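PDB 5GPO: sensor protein CzcS from Pseudomonas aeruginosa, which is a zinc-responsive histidine kinase, probably of a two-component system, linked to metal detoxification and antibiotic resistance and represented here by its sensor domain. Local coordinates for residues Gly50-Arg59 against Thr118-Glu127; Ala73-Leu81 against Gln91-Thr99. All blocks are in the same frame, centred on the assembly; numbering follows the deposited sequence. Where two conformers were deposited one is given.

Overall arrangement
Interactions 1 and 2 share one five-stranded antiparallel sheet of order 2-1-5-4-3, an order consistent with a PAS-like sensor fold. Interaction 1 joins its central strand 119-127 to strand 51-57; interaction 2 sets helix 75-86 against strand 93-98, an outermost strand. Their centres lie about 11 Å apart, and both segments of interaction 2 fall between those of interaction 1 along the chain. Leu81 and Asn78 of the helix touch Leu123, Ser54 and Ser125, so the helix connects the two contacts over one sheet face. Residues on the other face pack on the second subunit. The zinc ligands His39 and Asp43 belong to helix 34-47, outside both interactions.

Interaction 1 (Gly50-Arg59 against Thr118-Glu127); sequences GLHLSILDSR and TPVQVLLSSE
His52 and Ser125 bond reciprocally through their backbones, as do Ser54 with Leu123 and Leu56 with Gln121, in hydrogen-bonded antiparallel pairs; Leu123 N to Ser54 O measures 2.8 Å. Between them, Leu53 faces Leu124 and Ile55 faces Val122 as non-hydrogen-bonded pairs. Leu53 holds CG anti to its backbone N (chi1 -178°), which brings CD1 diagonally to Val122 CG1 at 3.6 Å. Ile55 likewise reaches one pair further on, its CG2 lying 3.8 Å from Val120 CB. Beyond the strand, the bond from Ser58 N to Pro119 O (2.8 Å) continues the pairing.

Here Arg59 crosses Pro119 at about a right angle, and Pro119 CD sits over one guanidinium face, 3.7 Å above the plane and toward its rim. Bent at chi3 (-62°), Arg59 grips the Asp57 carboxylate side-on. NE meets OD1 and NH2 meets OD2, each at a syn lone pair and almost in the guanidinium plane. The anti lone pair of OD1 takes the backbone N of Arg59, an Asx turn. Thr118 CG2 lies against this ion pair, 3.6 Å from Asp57 OD2. A water joins His52 ND1 to Leu123 O, lying in the plane of the imidazole at its edge, 2.7 Å from ND1.

Strands 63-68 and 104-113 flank the pair. Helix 75-86 packs on Ser54, Leu56, Leu123 and Ser125, while Leu51, Leu53 and Ile55 meet Lys16, Ile20 and Leu41 of the second subunit. The two sheet faces thus differ in chemistry: aliphatic branches dominate the subunit-facing side, and serines mingle with leucines beneath the helix. At the turn, three bonds fix the carboxylate's rotation, and the paired in-plane bonds orient the guanidinium beside Pro119.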
loop_
_atom_site.group_PDB
_atom_site.type_symbol
_atom_site.label_atom_id
_atom_site.label_comp_id
_atom_site.label_asym_id
_atom_site.label_seq_id
_atom_site.Cartn_x
_atom_site.Cartn_y
_atom_site.Cartn_z
ATOM N N GLY B 50 -4.242 -0.837 -3.847
ATOM C CA GLY B 50 -5.663 -1.135 -3.863
ATOM C C GLY B 50 -6.444 -0.502 -2.732
ATOM O O GLY B 50 -7.609 -0.842 -2.522
ATOM N N LEU B 51 -5.826 0.409 -2.002
ATOM C CA LEU B 51 -6.443 1.093 -0.887
ATOM C C LEU B 51 -6.223 2.589 -1.066
ATOM O O LEU B 51 -5.218 3.021 -1.640
ATOM C CB LEU B 51 -5.845 0.592 0.436
ATOM C CG LEU B 51 -5.975 -0.885 0.808
ATOM C CD1 LEU B 51 -4.900 -1.234 1.811
ATOM C CD2 LEU B 51 -7.355 -1.152 1.415
ATOM N N HIS B 52 -7.190 3.386 -0.617
ATOM C CA HIS B 52 -7.025 4.828 -0.657
ATOM C C HIS B 52 -7.526 5.416 0.654
ATOM O O HIS B 52 -8.510 4.935 1.223
ATOM C CB HIS B 52 -7.772 5.447 -1.842
ATOM C CG HIS B 52 -7.488 6.909 -2.029
ATOM N ND1 HIS B 52 -8.207 7.890 -1.385
ATOM C CD2 HIS B 52 -6.558 7.553 -2.776
ATOM C CE1 HIS B 52 -7.743 9.080 -1.732
ATOM N NE2 HIS B 52 -6.737 8.904 -2.573
ATOM N N LEU B 53 -6.816 6.417 1.156
ATOM C CA LEU B 53 -7.193 7.018 2.431
ATOM C C LEU B 53 -7.311 8.525 2.292
ATOM O O LEU B 53 -6.380 9.185 1.813
ATOM C CB LEU B 53 -6.185 6.653 3.522
ATOM C CG LEU B 53 -6.478 7.181 4.937
ATOM C CD1 LEU B 53 -7.863 6.740 5.408
ATOM C CD2 LEU B 53 -5.408 6.708 5.908
ATOM N N SER B 54 -8.469 9.059 2.690
ATOM C CA SER B 54 -8.738 10.494 2.695
ATOM C C SER B 54 -9.046 10.931 4.108
ATOM O O SER B 54 -9.911 10.343 4.776
ATOM C CB SER B 54 -9.919 10.856 1.789
ATOM O OG SER B 54 -9.600 10.731 0.425
ATOM N N ILE B 55 -8.350 11.960 4.579
ATOM C CA ILE B 55 -8.562 12.510 5.905
ATOM C C ILE B 55 -8.840 13.991 5.748
ATOM O O ILE B 55 -8.016 14.716 5.183
ATOM C CB ILE B 55 -7.352 12.245 6.806
ATOM C CG1 ILE B 55 -7.248 10.727 6.991
ATOM C CG2 ILE B 55 -7.489 12.987 8.139
ATOM C CD1 ILE B 55 -6.372 10.317 8.083
ATOM N N LEU B 56 -10.020 14.428 6.201
ATOM C CA LEU B 56 -10.495 15.801 6.058
ATOM C C LEU B 56 -10.633 16.434 7.432
ATOM O O LEU B 56 -11.088 15.779 8.373
ATOM C CB LEU B 56 -11.867 15.861 5.374
ATOM C CG LEU B 56 -12.109 14.924 4.195
ATOM C CD1 LEU B 56 -13.518 15.098 3.667
ATOM C CD2 LEU B 56 -11.095 15.208 3.130
ATOM N N ASP B 57 -10.243 17.706 7.537
ATOM C CA ASP B 57 -10.606 18.525 8.692
ATOM C C ASP B 57 -12.128 18.641 8.799
ATOM O O ASP B 57 -12.792 19.153 7.887
ATOM C CB ASP B 57 -9.953 19.909 8.548
ATOM C CG ASP B 57 -9.877 20.686 9.867
ATOM O OD1 ASP B 57 -10.909 20.862 10.532
ATOM O OD2 ASP B 57 -8.775 21.138 10.232
ATOM N N SER B 58 -12.685 18.148 9.916
ATOM C CA SER B 58 -14.126 18.188 10.135
ATOM C C SER B 58 -14.669 19.611 10.142
ATOM O O SER B 58 -15.837 19.824 9.825
ATOM C CB SER B 58 -14.489 17.531 11.470
ATOM O OG SER B 58 -14.177 16.143 11.490
ATOM N N ARG B 59 -13.861 20.580 10.552
ATOM C CA ARG B 59 -14.400 21.927 10.734
ATOM C C ARG B 59 -14.559 22.655 9.411
ATOM O O ARG B 59 -15.530 23.400 9.224
ATOM C CB ARG B 59 -13.504 22.700 11.694
ATOM C CG ARG B 59 -13.377 22.000 13.032
ATOM C CD ARG B 59 -12.167 22.487 13.789
ATOM N NE ARG B 59 -10.920 22.201 13.092
ATOM C CZ ARG B 59 -9.720 22.518 13.567
ATOM N NH1 ARG B 59 -9.621 23.132 14.739
ATOM N NH2 ARG B 59 -8.625 22.229 12.881
ATOM N N THR B 118 -7.104 17.950 16.351
ATOM C CA THR B 118 -7.869 18.239 15.124
ATOM C C THR B 118 -9.005 17.242 14.954
ATOM O O THR B 118 -8.746 16.031 14.907
ATOM C CB THR B 118 -6.980 18.195 13.880
ATOM O OG1 THR B 118 -5.851 19.061 14.042
ATOM C CG2 THR B 118 -7.786 18.640 12.641
ATOM N N PRO B 119 -10.259 17.686 14.825
ATOM C CA PRO B 119 -11.336 16.747 14.496
ATOM C C PRO B 119 -11.316 16.459 13.001
ATOM O O PRO B 119 -11.257 17.381 12.179
ATOM C CB PRO B 119 -12.608 17.496 14.917
ATOM C CG PRO B 119 -12.246 18.924 14.766
ATOM C CD PRO B 119 -10.773 19.048 15.062
ATOM N N VAL B 120 -11.325 15.172 12.650
ATOM C CA VAL B 120 -11.167 14.759 11.262
ATOM C C VAL B 120 -12.246 13.757 10.883
ATOM O O VAL B 120 -12.798 13.039 11.729
ATOM C CB VAL B 120 -9.761 14.170 10.962
ATOM C CG1 VAL B 120 -8.664 15.238 11.134
ATOM C CG2 VAL B 120 -9.470 12.883 11.792
ATOM N N GLN B 121 -12.557 13.725 9.592
ATOM C CA GLN B 121 -13.379 12.685 8.993
ATOM C C GLN B 121 -12.467 11.813 8.142
ATOM O O GLN B 121 -11.672 12.336 7.353
ATOM C CB GLN B 121 -14.501 13.262 8.125
ATOM C CG GLN B 121 -15.389 14.313 8.796
ATOM C CD GLN B 121 -16.468 13.711 9.678
ATOM O OE1 GLN B 121 -16.364 12.569 10.117
ATOM N NE2 GLN B 121 -17.520 14.484 9.935
ATOM N N VAL B 122 -12.584 10.498 8.304
ATOM C CA VAL B 122 -11.658 9.531 7.720
ATOM C C VAL B 122 -12.441 8.694 6.726
ATOM O O VAL B 122 -13.433 8.054 7.095
ATOM C CB VAL B 122 -11.012 8.635 8.788
ATOM C CG1 VAL B 122 -10.120 7.553 8.114
ATOM C CG2 VAL B 122 -10.200 9.482 9.780
ATOM N N LEU B 123 -11.993 8.689 5.479
ATOM C CA LEU B 123 -12.661 7.978 4.395
ATOM C C LEU B 123 -11.693 6.931 3.854
ATOM O O LEU B 123 -10.720 7.273 3.173
ATOM C CB LEU B 123 -13.097 8.949 3.297
ATOM C CG LEU B 123 -13.978 10.118 3.732
ATOM C CD1 LEU B 123 -14.303 11.061 2.559
ATOM C CD2 LEU B 123 -15.270 9.632 4.345
ATOM N N LEU B 124 -11.957 5.660 4.149
ATOM C CA LEU B 124 -11.099 4.564 3.721
ATOM C C LEU B 124 -11.812 3.735 2.659
ATOM O O LEU B 124 -12.920 3.228 2.886
ATOM C CB LEU B 124 -10.700 3.696 4.917
ATOM C CG LEU B 124 -9.855 2.443 4.680
ATOM C CD1 LEU B 124 -8.475 2.773 4.112
ATOM C CD2 LEU B 124 -9.718 1.702 6.021
ATOM N N SER B 125 -11.167 3.579 1.510
ATOM C CA SER B 125 -11.789 2.933 0.364
ATOM C C SER B 125 -10.933 1.764 -0.093
ATOM O O SER B 125 -9.705 1.783 0.027
ATOM C CB SER B 125 -11.995 3.916 -0.787
ATOM O OG SER B 125 -12.967 4.891 -0.462
ATOM N N SER B 126 -11.596 0.739 -0.613
ATOM C CA SER B 126 -10.931 -0.486 -1.022
ATOM C C SER B 126 -11.554 -1.013 -2.303
ATOM O O SER B 126 -12.776 -0.974 -2.465
ATOM C CB SER B 126 -11.030 -1.561 0.064
ATOM O OG SER B 126 -12.384 -1.928 0.270
ATOM N N GLU B 127 -10.708 -1.512 -3.203
ATOM C CA GLU B 127 -11.192 -2.237 -4.370
ATOM C C GLU B 127 -11.731 -3.590 -3.926
ATOM O O GLU B 127 -11.016 -4.368 -3.287
ATOM C CB GLU B 127 -10.067 -2.465 -5.378
ATOM C CG GLU B 127 -9.621 -1.285 -6.199
ATOM C CD GLU B 127 -8.757 -1.727 -7.380
ATOM O OE1 GLU B 127 -9.242 -1.681 -8.532
ATOM O OE2 GLU B 127 -7.607 -2.163 -7.151
HETATM O O HOH W 1 -9.081 -3.600 -1.813
HETATM O O HOH W 2 -10.448 7.426 0.139
HETATM O O HOH W 3 -5.289 21.759 12.695
#

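Interaction 2 (Ala73-Leu81 against Gln91-Thr99); sequences ASVAANRAL and QPVFQSWST. With SO4 (sulfate ion), chain H.
Ala77 and Trp97 mark one of the close approaches of helix 75-81 to strand 93-98, whose axes come within 9.3 Å and run at 153° between their N-to-C directions. The Ala77 methyl lies over the indole face, its CB 3.6 Å from the centroid of the five-membered ring and only 17° off the normal, a CH-pi contact. Ala80 CB reaches the six-membered ring obliquely, 3.5 Å from CZ3.

Gln95 stretches out from the strand, CG anti to its backbone N (chi1 179°), and its NE2 donates to Ala77 O over 2.8 Å. That carbonyl already accepts Leu81 N within the helix, so two donors share it. A water links Gln95 OE1 to Asn78 OD1. Further along, the Leu81 and Val93 side chains run by one another in opposing senses, Leu81 CD1 lying 3.5 Å from Val93 CG1.

Ser74 caps the helix, OG accepting from Ala77 N, and a sulfate, probably from the crystallisation liquor, sits at this end, bonded by Ala76 N at O3. Such a helix, packed on one face of the sheet and nearly antiparallel to an outermost strand, is consistent with a PAS-like sensor domain.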
loop_
_atom_site.group_PDB
_atom_site.type_symbol
_atom_site.label_atom_id
_atom_site.label_comp_id
_atom_site.label_asym_id
_atom_site.label_seq_id
_atom_site.Cartn_x
_atom_site.Cartn_y
_atom_site.Cartn_z
ATOM N N ALA B 73 -10.384 4.798 -5.404
ATOM C CA ALA B 73 -11.015 6.049 -5.005
ATOM C C ALA B 73 -12.110 6.450 -5.986
ATOM O O ALA B 73 -11.986 6.236 -7.197
ATOM C CB ALA B 73 -9.983 7.174 -4.905
ATOM N N SER B 74 -13.177 7.039 -5.455
ATOM C CA SER B 74 -14.235 7.627 -6.268
ATOM C C SER B 74 -14.606 8.970 -5.663
ATOM O O SER B 74 -14.946 9.043 -4.477
ATOM C CB SER B 74 -15.459 6.710 -6.349
ATOM O OG SER B 74 -16.613 7.433 -6.777
ATOM N N VAL B 75 -14.496 10.039 -6.461
ATOM C CA VAL B 75 -14.916 11.367 -6.012
ATOM C C VAL B 75 -16.369 11.335 -5.568
ATOM O O VAL B 75 -16.729 11.863 -4.506
ATOM C CB VAL B 75 -14.700 12.406 -7.132
ATOM C CG1 VAL B 75 -15.436 13.701 -6.806
ATOM C CG2 VAL B 75 -13.216 12.672 -7.309
ATOM N N ALA B 76 -17.229 10.728 -6.393
ATOM C CA ALA B 76 -18.662 10.704 -6.108
ATOM C C ALA B 76 -18.965 9.890 -4.860
ATOM O O ALA B 76 -19.786 10.292 -4.029
ATOM C CB ALA B 76 -19.424 10.126 -7.301
ATOM N N ALA B 77 -18.306 8.742 -4.715
ATOM C CA ALA B 77 -18.548 7.889 -3.562
ATOM C C ALA B 77 -18.122 8.575 -2.273
ATOM O O ALA B 77 -18.855 8.544 -1.278
ATOM C CB ALA B 77 -17.810 6.567 -3.733
ATOM N N ASN B 78 -16.928 9.185 -2.272
ATOM C CA ASN B 78 -16.462 9.919 -1.097
ATOM C C ASN B 78 -17.415 11.054 -0.738
ATOM O O ASN B 78 -17.710 11.277 0.442
ATOM C CB ASN B 78 -15.051 10.456 -1.342
ATOM C CG ASN B 78 -13.985 9.432 -1.054
ATOM O OD1 ASN B 78 -14.282 8.262 -0.804
ATOM N ND2 ASN B 78 -12.728 9.864 -1.079
ATOM N N ARG B 79 -17.924 11.775 -1.746
ATOM C CA ARG B 79 -18.891 12.837 -1.476
ATOM C C ARG B 79 -20.137 12.275 -0.785
ATOM O O ARG B 79 -20.595 12.819 0.231
ATOM C CB ARG B 79 -19.242 13.549 -2.789
ATOM C CG ARG B 79 -20.201 14.731 -2.640
ATOM C CD ARG B 79 -20.356 15.519 -3.946
ATOM N NE ARG B 79 -19.131 16.237 -4.309
ATOM C CZ ARG B 79 -18.454 16.053 -5.442
ATOM N NH1 ARG B 79 -18.892 15.188 -6.348
ATOM N NH2 ARG B 79 -17.348 16.749 -5.677
ATOM N N ALA B 80 -20.647 11.134 -1.269
ATOM C CA ALA B 80 -21.837 10.534 -0.665
ATOM C C ALA B 80 -21.554 10.034 0.750
ATOM O O ALA B 80 -22.386 10.208 1.653
ATOM C CB ALA B 80 -22.357 9.396 -1.545
ATOM N N LEU B 81 -20.386 9.413 0.960
ATOM C CA LEU B 81 -20.018 8.930 2.289
ATOM C C LEU B 81 -19.812 10.084 3.261
ATOM O O LEU B 81 -20.278 10.030 4.404
ATOM C CB LEU B 81 -18.748 8.081 2.200
ATOM C CG LEU B 81 -18.218 7.546 3.526
ATOM C CD1 LEU B 81 -19.291 6.765 4.240
ATOM C CD2 LEU B 81 -17.002 6.666 3.263
ATOM N N GLN B 91 -22.038 5.470 13.125
ATOM C CA GLN B 91 -20.658 5.200 12.720
ATOM C C GLN B 91 -20.144 3.874 13.273
ATOM O O GLN B 91 -20.552 3.451 14.357
ATOM C CB GLN B 91 -19.749 6.338 13.163
ATOM C CG GLN B 91 -20.143 7.684 12.575
ATOM C CD GLN B 91 -19.069 8.726 12.784
ATOM O OE1 GLN B 91 -17.985 8.419 13.286
ATOM N NE2 GLN B 91 -19.354 9.962 12.387
ATOM N N PRO B 92 -19.236 3.210 12.527
ATOM C CA PRO B 92 -18.750 3.636 11.211
ATOM C C PRO B 92 -19.806 3.459 10.110
ATOM O O PRO B 92 -20.681 2.602 10.224
ATOM C CB PRO B 92 -17.528 2.737 10.984
ATOM C CG PRO B 92 -17.805 1.516 11.792
ATOM C CD PRO B 92 -18.537 2.005 13.012
ATOM N N VAL B 93 -19.741 4.302 9.088
ATOM C CA VAL B 93 -20.655 4.246 7.952
ATOM C C VAL B 93 -20.000 3.442 6.835
ATOM O O VAL B 93 -18.861 3.718 6.446
ATOM C CB VAL B 93 -21.014 5.663 7.462
ATOM C CG1 VAL B 93 -21.933 5.584 6.259
ATOM C CG2 VAL B 93 -21.671 6.480 8.578
ATOM N N PHE B 94 -20.727 2.461 6.305
ATOM C CA PHE B 94 -20.266 1.635 5.204
ATOM C C PHE B 94 -20.918 2.088 3.912
ATOM O O PHE B 94 -22.072 2.526 3.888
ATOM C CB PHE B 94 -20.590 0.156 5.428
ATOM C CG PHE B 94 -19.650 -0.531 6.360
ATOM C CD1 PHE B 94 -18.476 -1.096 5.878
ATOM C CD2 PHE B 94 -19.933 -0.619 7.713
ATOM C CE1 PHE B 94 -17.593 -1.742 6.740
ATOM C CE2 PHE B 94 -19.062 -1.268 8.577
ATOM C CZ PHE B 94 -17.886 -1.826 8.086
ATOM N N GLN B 95 -20.171 1.959 2.825
ATOM C CA GLN B 95 -20.691 2.349 1.528
ATOM C C GLN B 95 -20.169 1.386 0.484
ATOM O O GLN B 95 -18.955 1.221 0.349
ATOM C CB GLN B 95 -20.277 3.772 1.184
ATOM C CG GLN B 95 -20.770 4.216 -0.164
ATOM C CD GLN B 95 -20.018 5.422 -0.637
ATOM O OE1 GLN B 95 -18.805 5.351 -0.888
ATOM N NE2 GLN B 95 -20.709 6.546 -0.739
ATOM N N SER B 96 -21.079 0.740 -0.232
ATOM C CA SER B 96 -20.721 0.072 -1.467
ATOM C C SER B 96 -21.053 1.009 -2.617
ATOM O O SER B 96 -21.948 1.852 -2.513
ATOM C CB SER B 96 -21.443 -1.265 -1.614
ATOM O OG SER B 96 -21.190 -2.090 -0.487
ATOM N N TRP B 97 -20.286 0.895 -3.697
ATOM C CA TRP B 97 -20.408 1.825 -4.809
ATOM C C TRP B 97 -19.960 1.118 -6.074
ATOM O O TRP B 97 -18.990 0.356 -6.049
ATOM C CB TRP B 97 -19.565 3.082 -4.564
ATOM C CG TRP B 97 -19.948 4.273 -5.396
ATOM C CD1 TRP B 97 -19.492 4.580 -6.652
ATOM C CD2 TRP B 97 -20.850 5.317 -5.030
ATOM N NE1 TRP B 97 -20.059 5.755 -7.082
ATOM C CE2 TRP B 97 -20.897 6.228 -6.110
ATOM C CE3 TRP B 97 -21.623 5.575 -3.892
ATOM C CZ2 TRP B 97 -21.692 7.378 -6.086
ATOM C CZ3 TRP B 97 -22.408 6.724 -3.863
ATOM C CH2 TRP B 97 -22.440 7.610 -4.959
ATOM N N SER B 98 -20.662 1.347 -7.175
ATOM C CA SER B 98 -20.252 0.733 -8.450
ATOM C C SER B 98 -20.305 1.696 -9.596
ATOM O O SER B 98 -21.122 2.548 -9.604
ATOM C CB SER B 98 -21.131 -0.440 -8.814
ATOM O OG SER B 98 -22.396 -0.193 -8.326
ATOM N N THR B 99 -19.426 1.529 -10.577
ATOM C CA THR B 99 -19.465 2.383 -11.751
ATOM C C THR B 99 -18.812 1.757 -12.963
ATOM O O THR B 99 -18.298 2.439 -13.857
ATOM C CB THR B 99 -18.807 3.693 -11.393
ATOM O OG1 THR B 99 -18.699 4.523 -12.556
ATOM C CG2 THR B 99 -17.443 3.409 -10.736
HETATM S S SO4 H . -16.399 8.809 -9.940
HETATM O O1 SO4 H . -17.426 9.008 -10.973
HETATM O O2 SO4 H . -15.106 8.543 -10.577
HETATM O O3 SO4 H . -16.316 10.005 -9.119
HETATM O O4 SO4 H . -16.792 7.640 -9.143
HETATM O O HOH W 4 -16.010 6.457 -0.615
#